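PDB 1ZVT: topoisomerase IV subunit A from Escherichia coli, which probably binds and bends DNA through its C-terminal beta-pinwheel domain, as part of an enzyme that decatenates and relaxes DNA. Local coordinates for residues Lys97-Thr111 with Leu164-Ile178. Residues are numbered along the deposited sequence; the frame is centred on the assembly and turned at random.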
loop_
_atom_site.group_PDB
_atom_site.type_symbol
_atom_site.label_atom_id
_atom_site.label_comp_id
_atom_site.label_asym_id
_atom_site.label_seq_id
_atom_site.Cartn_x
_atom_site.Cartn_y
_atom_site.Cartn_z
ATOM N N LYS A 97 6.338 -11.542 1.715
ATOM C CA LYS A 97 4.870 -11.482 1.687
ATOM C C LYS A 97 4.326 -10.068 1.792
ATOM O O LYS A 97 4.855 -9.243 2.549
ATOM C CB LYS A 97 4.280 -12.346 2.803
ATOM C CG LYS A 97 4.562 -13.851 2.636
ATOM C CD LYS A 97 3.524 -14.511 1.737
ATOM C CE LYS A 97 3.860 -15.967 1.420
ATOM N NZ LYS A 97 3.652 -16.883 2.591
ATOM N N LEU A 98 3.244 -9.813 1.046
ATOM C CA LEU A 98 2.611 -8.493 0.983
ATOM C C LEU A 98 1.123 -8.671 1.077
ATOM O O LEU A 98 0.590 -9.712 0.666
ATOM C CB LEU A 98 2.894 -7.833 -0.373
ATOM C CG LEU A 98 4.333 -7.751 -0.859
ATOM C CD1 LEU A 98 4.368 -7.248 -2.291
ATOM C CD2 LEU A 98 5.079 -6.788 0.064
ATOM N N LEU A 99 0.447 -7.661 1.604
ATOM C CA LEU A 99 -1.016 -7.641 1.576
ATOM C C LEU A 99 -1.476 -6.655 0.505
ATOM O O LEU A 99 -1.179 -5.458 0.601
ATOM C CB LEU A 99 -1.559 -7.227 2.954
ATOM C CG LEU A 99 -3.044 -6.895 3.105
ATOM C CD1 LEU A 99 -3.886 -8.125 2.751
ATOM C CD2 LEU A 99 -3.348 -6.434 4.533
ATOM N N MET A 100 -2.249 -7.150 -0.465
ATOM C CA MET A 100 -2.836 -6.327 -1.529
ATOM C C MET A 100 -4.331 -6.243 -1.301
ATOM O O MET A 100 -4.955 -7.240 -0.931
ATOM C CB MET A 100 -2.599 -6.963 -2.906
ATOM C CG MET A 100 -1.142 -7.046 -3.339
ATOM S SD MET A 100 -0.297 -5.436 -3.413
ATOM C CE MET A 100 -1.387 -4.438 -4.383
ATOM N N ALA A 101 -4.918 -5.064 -1.513
ATOM C CA ALA A 101 -6.344 -4.901 -1.247
ATOM C C ALA A 101 -6.923 -3.712 -1.977
ATOM O O ALA A 101 -6.192 -2.790 -2.402
ATOM C CB ALA A 101 -6.592 -4.768 0.269
ATOM N N SER A 102 -8.245 -3.738 -2.130
ATOM C CA SER A 102 -8.975 -2.581 -2.652
ATOM C C SER A 102 -9.882 -1.997 -1.568
ATOM O O SER A 102 -10.241 -2.666 -0.577
ATOM C CB SER A 102 -9.826 -2.998 -3.855
ATOM O OG SER A 102 -10.904 -3.814 -3.419
ATOM N N ASP A 103 -10.316 -0.759 -1.767
ATOM C CA ASP A 103 -11.171 -0.132 -0.761
ATOM C C ASP A 103 -12.616 -0.640 -0.822
ATOM O O ASP A 103 -13.441 -0.240 -0.019
ATOM C CB ASP A 103 -11.112 1.409 -0.830
ATOM C CG ASP A 103 -11.755 1.981 -2.058
ATOM O OD1 ASP A 103 -12.202 1.238 -2.963
ATOM O OD2 ASP A 103 -11.779 3.231 -2.142
ATOM N N ALA A 104 -12.896 -1.567 -1.730
ATOM C CA ALA A 104 -14.167 -2.298 -1.664
ATOM C C ALA A 104 -14.140 -3.380 -0.567
ATOM O O ALA A 104 -15.165 -4.006 -0.292
ATOM C CB ALA A 104 -14.463 -2.928 -3.051
ATOM N N GLY A 105 -12.970 -3.624 0.023
ATOM C CA GLY A 105 -12.833 -4.569 1.138
ATOM C C GLY A 105 -12.458 -5.983 0.726
ATOM O O GLY A 105 -12.719 -6.945 1.476
ATOM N N TYR A 106 -11.866 -6.107 -0.464
ATOM C CA TYR A 106 -11.356 -7.385 -0.964
ATOM C C TYR A 106 -9.843 -7.338 -1.081
ATOM O O TYR A 106 -9.278 -6.296 -1.342
ATOM C CB TYR A 106 -11.962 -7.676 -2.346
ATOM C CG TYR A 106 -13.441 -7.995 -2.274
ATOM C CD1 TYR A 106 -14.397 -6.978 -2.237
ATOM C CD2 TYR A 106 -13.865 -9.308 -2.232
ATOM C CE1 TYR A 106 -15.778 -7.278 -2.159
ATOM C CE2 TYR A 106 -15.220 -9.627 -2.149
ATOM C CZ TYR A 106 -16.163 -8.608 -2.101
ATOM O OH TYR A 106 -17.494 -8.931 -2.036
ATOM N N GLY A 107 -9.179 -8.472 -0.894
ATOM C CA GLY A 107 -7.745 -8.517 -1.118
ATOM C C GLY A 107 -7.120 -9.879 -0.960
ATOM O O GLY A 107 -7.817 -10.907 -0.880
ATOM N N PHE A 108 -5.799 -9.906 -0.937
ATOM C CA PHE A 108 -5.107 -11.191 -0.876
ATOM C C PHE A 108 -3.702 -11.031 -0.393
ATOM O O PHE A 108 -3.129 -9.946 -0.438
ATOM C CB PHE A 108 -5.152 -11.909 -2.251
ATOM C CG PHE A 108 -4.592 -11.098 -3.412
ATOM C CD1 PHE A 108 -3.244 -11.180 -3.738
ATOM C CD2 PHE A 108 -5.423 -10.282 -4.195
ATOM C CE1 PHE A 108 -2.704 -10.429 -4.821
ATOM C CE2 PHE A 108 -4.901 -9.546 -5.263
ATOM C CZ PHE A 108 -3.533 -9.612 -5.568
ATOM N N VAL A 109 -3.126 -12.129 0.072
ATOM C CA VAL A 109 -1.703 -12.129 0.382
ATOM C C VAL A 109 -0.975 -12.611 -0.871
ATOM O O VAL A 109 -1.455 -13.518 -1.558
ATOM C CB VAL A 109 -1.393 -13.062 1.573
ATOM C CG1 VAL A 109 0.095 -13.147 1.804
ATOM C CG2 VAL A 109 -2.081 -12.532 2.852
ATOM N N CYS A 110 0.156 -11.993 -1.192
ATOM C CA CYS A 110 0.999 -12.464 -2.298
ATOM C C CYS A 110 2.463 -12.267 -1.928
ATOM O O CYS A 110 2.759 -11.901 -0.792
ATOM C CB CYS A 110 0.675 -11.760 -3.623
ATOM S SG CYS A 110 1.004 -9.964 -3.691
ATOM N N THR A 111 3.370 -12.575 -2.855
ATOM C CA THR A 111 4.778 -12.250 -2.649
ATOM C C THR A 111 5.185 -11.121 -3.602
ATOM O O THR A 111 4.495 -10.843 -4.585
ATOM C CB THR A 111 5.712 -13.451 -2.911
ATOM O OG1 THR A 111 5.588 -13.859 -4.277
ATOM C CG2 THR A 111 5.396 -14.634 -1.954
ATOM N N LEU A 164 -6.320 -14.730 5.516
ATOM C CA LEU A 164 -6.582 -14.253 4.178
ATOM C C LEU A 164 -5.831 -15.095 3.135
ATOM O O LEU A 164 -4.585 -15.161 3.163
ATOM C CB LEU A 164 -6.162 -12.782 4.070
ATOM C CG LEU A 164 -6.561 -12.069 2.776
ATOM C CD1 LEU A 164 -8.064 -12.011 2.581
ATOM C CD2 LEU A 164 -5.994 -10.680 2.810
ATOM N N PRO A 165 -6.571 -15.760 2.223
ATOM C CA PRO A 165 -5.925 -16.639 1.248
ATOM C C PRO A 165 -4.885 -15.939 0.388
ATOM O O PRO A 165 -5.033 -14.758 0.037
ATOM C CB PRO A 165 -7.098 -17.136 0.384
ATOM C CG PRO A 165 -8.281 -17.095 1.301
ATOM C CD PRO A 165 -8.044 -15.799 2.084
ATOM N N GLN A 166 -3.827 -16.686 0.075
ATOM C CA GLN A 166 -2.779 -16.231 -0.825
ATOM C C GLN A 166 -3.183 -16.423 -2.288
ATOM O O GLN A 166 -3.684 -17.476 -2.664
ATOM C CB GLN A 166 -1.462 -16.954 -0.506
ATOM C CG GLN A 166 -0.296 -16.532 -1.392
ATOM C CD GLN A 166 1.058 -17.011 -0.899
ATOM O OE1 GLN A 166 1.167 -17.659 0.143
ATOM N NE2 GLN A 166 2.107 -16.672 -1.644
ATOM N N LEU A 167 -2.981 -15.389 -3.096
ATOM C CA LEU A 167 -3.247 -15.417 -4.536
ATOM C C LEU A 167 -2.100 -14.729 -5.269
ATOM O O LEU A 167 -1.287 -14.038 -4.641
ATOM C CB LEU A 167 -4.562 -14.690 -4.860
ATOM C CG LEU A 167 -5.873 -15.298 -4.348
ATOM C CD1 LEU A 167 -7.012 -14.331 -4.633
ATOM C CD2 LEU A 167 -6.164 -16.710 -4.949
ATOM N N SER A 168 -2.023 -14.911 -6.585
ATOM C CA SER A 168 -0.982 -14.228 -7.382
ATOM C C SER A 168 -1.560 -13.007 -8.072
ATOM O O SER A 168 -0.818 -12.167 -8.579
ATOM C CB SER A 168 -0.371 -15.167 -8.424
ATOM O OG SER A 168 -1.375 -15.623 -9.302
ATOM N N LYS A 169 -2.888 -12.936 -8.113
ATOM C CA LYS A 169 -3.610 -11.806 -8.686
ATOM C C LYS A 169 -5.115 -12.001 -8.487
ATOM O O LYS A 169 -5.555 -13.066 -8.014
ATOM C CB LYS A 169 -3.308 -11.693 -10.187
ATOM C CG LYS A 169 -3.820 -12.896 -10.988
ATOM C CD LYS A 169 -3.406 -12.827 -12.473
ATOM C CE LYS A 169 -4.133 -13.890 -13.287
ATOM N NZ LYS A 169 -4.193 -15.235 -12.608
ATOM N N GLY A 170 -5.893 -10.990 -8.874
ATOM C CA GLY A 170 -7.364 -11.084 -8.937
ATOM C C GLY A 170 -8.058 -10.033 -8.098
ATOM O O GLY A 170 -7.419 -9.094 -7.582
ATOM N N LYS A 171 -9.368 -10.190 -7.951
ATOM C CA LYS A 171 -10.130 -9.312 -7.064
ATOM C C LYS A 171 -9.726 -9.542 -5.615
ATOM O O LYS A 171 -9.723 -8.601 -4.809
ATOM C CB LYS A 171 -11.622 -9.589 -7.235
ATOM C CG LYS A 171 -12.539 -8.766 -6.350
ATOM C CD LYS A 171 -13.975 -9.310 -6.459
ATOM C CE LYS A 171 -14.984 -8.466 -5.692
ATOM N NZ LYS A 171 -16.394 -8.955 -5.916
ATOM N N GLY A 172 -9.378 -10.789 -5.288
ATOM C CA GLY A 172 -9.174 -11.184 -3.909
ATOM C C GLY A 172 -10.438 -11.674 -3.229
ATOM O O GLY A 172 -11.532 -11.730 -3.827
ATOM N N ASN A 173 -10.287 -12.049 -1.967
ATOM C CA ASN A 173 -11.413 -12.531 -1.176
ATOM C C ASN A 173 -11.798 -11.449 -0.169
ATOM O O ASN A 173 -11.017 -10.534 0.090
ATOM C CB ASN A 173 -11.008 -13.808 -0.455
ATOM C CG ASN A 173 -10.755 -14.956 -1.415
ATOM O OD1 ASN A 173 -11.681 -15.431 -2.072
ATOM N ND2 ASN A 173 -9.506 -15.386 -1.518
ATOM N N LYS A 174 -13.003 -11.546 0.388
ATOM C CA LYS A 174 -13.499 -10.536 1.307
ATOM C C LYS A 174 -12.659 -10.465 2.586
ATOM O O LYS A 174 -12.426 -11.480 3.269
ATOM C CB LYS A 174 -14.968 -10.828 1.660
ATOM C CG LYS A 174 -15.651 -9.677 2.385
ATOM C CD LYS A 174 -17.147 -9.951 2.594
ATOM C CE LYS A 174 -17.901 -9.926 1.268
ATOM N NZ LYS A 174 -19.331 -10.358 1.446
ATOM N N ILE A 175 -12.215 -9.250 2.903
ATOM C CA ILE A 175 -11.536 -8.927 4.159
ATOM C C ILE A 175 -12.581 -8.499 5.192
ATOM O O ILE A 175 -12.640 -9.037 6.292
ATOM C CB ILE A 175 -10.514 -7.785 3.919
ATOM C CG1 ILE A 175 -9.363 -8.320 3.062
ATOM C CG2 ILE A 175 -10.006 -7.174 5.243
ATOM C CD1 ILE A 175 -8.451 -7.223 2.485
ATOM N N ILE A 176 -13.409 -7.528 4.810
ATOM C CA ILE A 176 -14.439 -6.988 5.677
ATOM C C ILE A 176 -15.679 -6.741 4.821
ATOM O O ILE A 176 -15.563 -6.352 3.659
ATOM C CB ILE A 176 -13.921 -5.694 6.387
ATOM C CG1 ILE A 176 -14.971 -5.110 7.335
ATOM C CG2 ILE A 176 -13.500 -4.640 5.362
ATOM C CD1 ILE A 176 -14.420 -4.075 8.318
ATOM N N ASN A 177 -16.866 -6.996 5.365
ATOM C CA ASN A 177 -18.072 -6.861 4.548
ATOM C C ASN A 177 -18.506 -5.420 4.389
ATOM O O ASN A 177 -18.857 -4.759 5.359
ATOM C CB ASN A 177 -19.234 -7.661 5.118
ATOM C CG ASN A 177 -20.423 -7.669 4.174
ATOM O OD1 ASN A 177 -21.514 -7.198 4.515
ATOM N ND2 ASN A 177 -20.215 -8.196 2.980
ATOM N N ILE A 178 -18.428 -4.937 3.164
ATOM C CA ILE A 178 -18.962 -3.631 2.790
ATOM C C ILE A 178 -19.886 -3.907 1.593
ATOM O O ILE A 178 -19.446 -4.445 0.577
ATOM C CB ILE A 178 -17.834 -2.667 2.402
ATOM C CG1 ILE A 178 -16.810 -2.579 3.566
ATOM C CG2 ILE A 178 -18.401 -1.271 2.053
ATOM C CD1 ILE A 178 -15.592 -1.782 3.257
HETATM O O HOH W 1 -10.439 -5.947 -5.148
HETATM O O HOH W 2 -17.619 -3.918 -1.473
HETATM O O HOH W 3 -16.558 -6.260 1.067
HETATM O O HOH W 4 -18.171 -7.056 -4.789
HETATM O O HOH W 5 -18.704 -7.086 -0.219
HETATM O O HOH W 6 -7.474 -13.641 -0.427
#
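Gly107 O takes two donors: Asn173 N at 2.9 Å and a water. The same water donates to Pro165 O and accepts from Asn173 ND2, so it ties both segments together. Gly107 N in turn donates to Asn173 O, which completes an antiparallel hydrogen-bonded pair. The short strand 173-174 is thus an edge strand of a four-stranded blade of the beta-pinwheel, beside strand 106-111. The chain comes back to it after building strands 146-151 and 155-160 of the next blade, so the contact links two blades. Gly105 O accepts Ile175 N at 2.8 Å and, weakly, Ile176 N. Farther along, Val109 N donates to Pro165 O, and Leu167 N to Val109 O at 2.9 Å.

The Tyr106 ring lies under the Lys171 chain. Lys171 CE sits over the ring centre, 3.5 Å from the centroid, and NZ makes a cation-pi contact with the same face. The lysine is extended, with CG anti to the backbone N (chi1 179°), and this carries its end across the ring. Lys174 CE touches Tyr106 OH at 3.5 Å. A leucine in place of Tyr106 would probably leave Lys171 without its cation-pi partner and the water between Tyr106 OH and Ile178 O without one of its contacts.

Residues 167-172 run round the Phe108 ring, with Gly172 CA at its edge. Met100 CB, from the neighbouring strand 97-101, lies over one face, offset toward the rim. Leu164 points toward the strands, where its CD2 presses tightly on Leu99 CD1 at 3.3 Å.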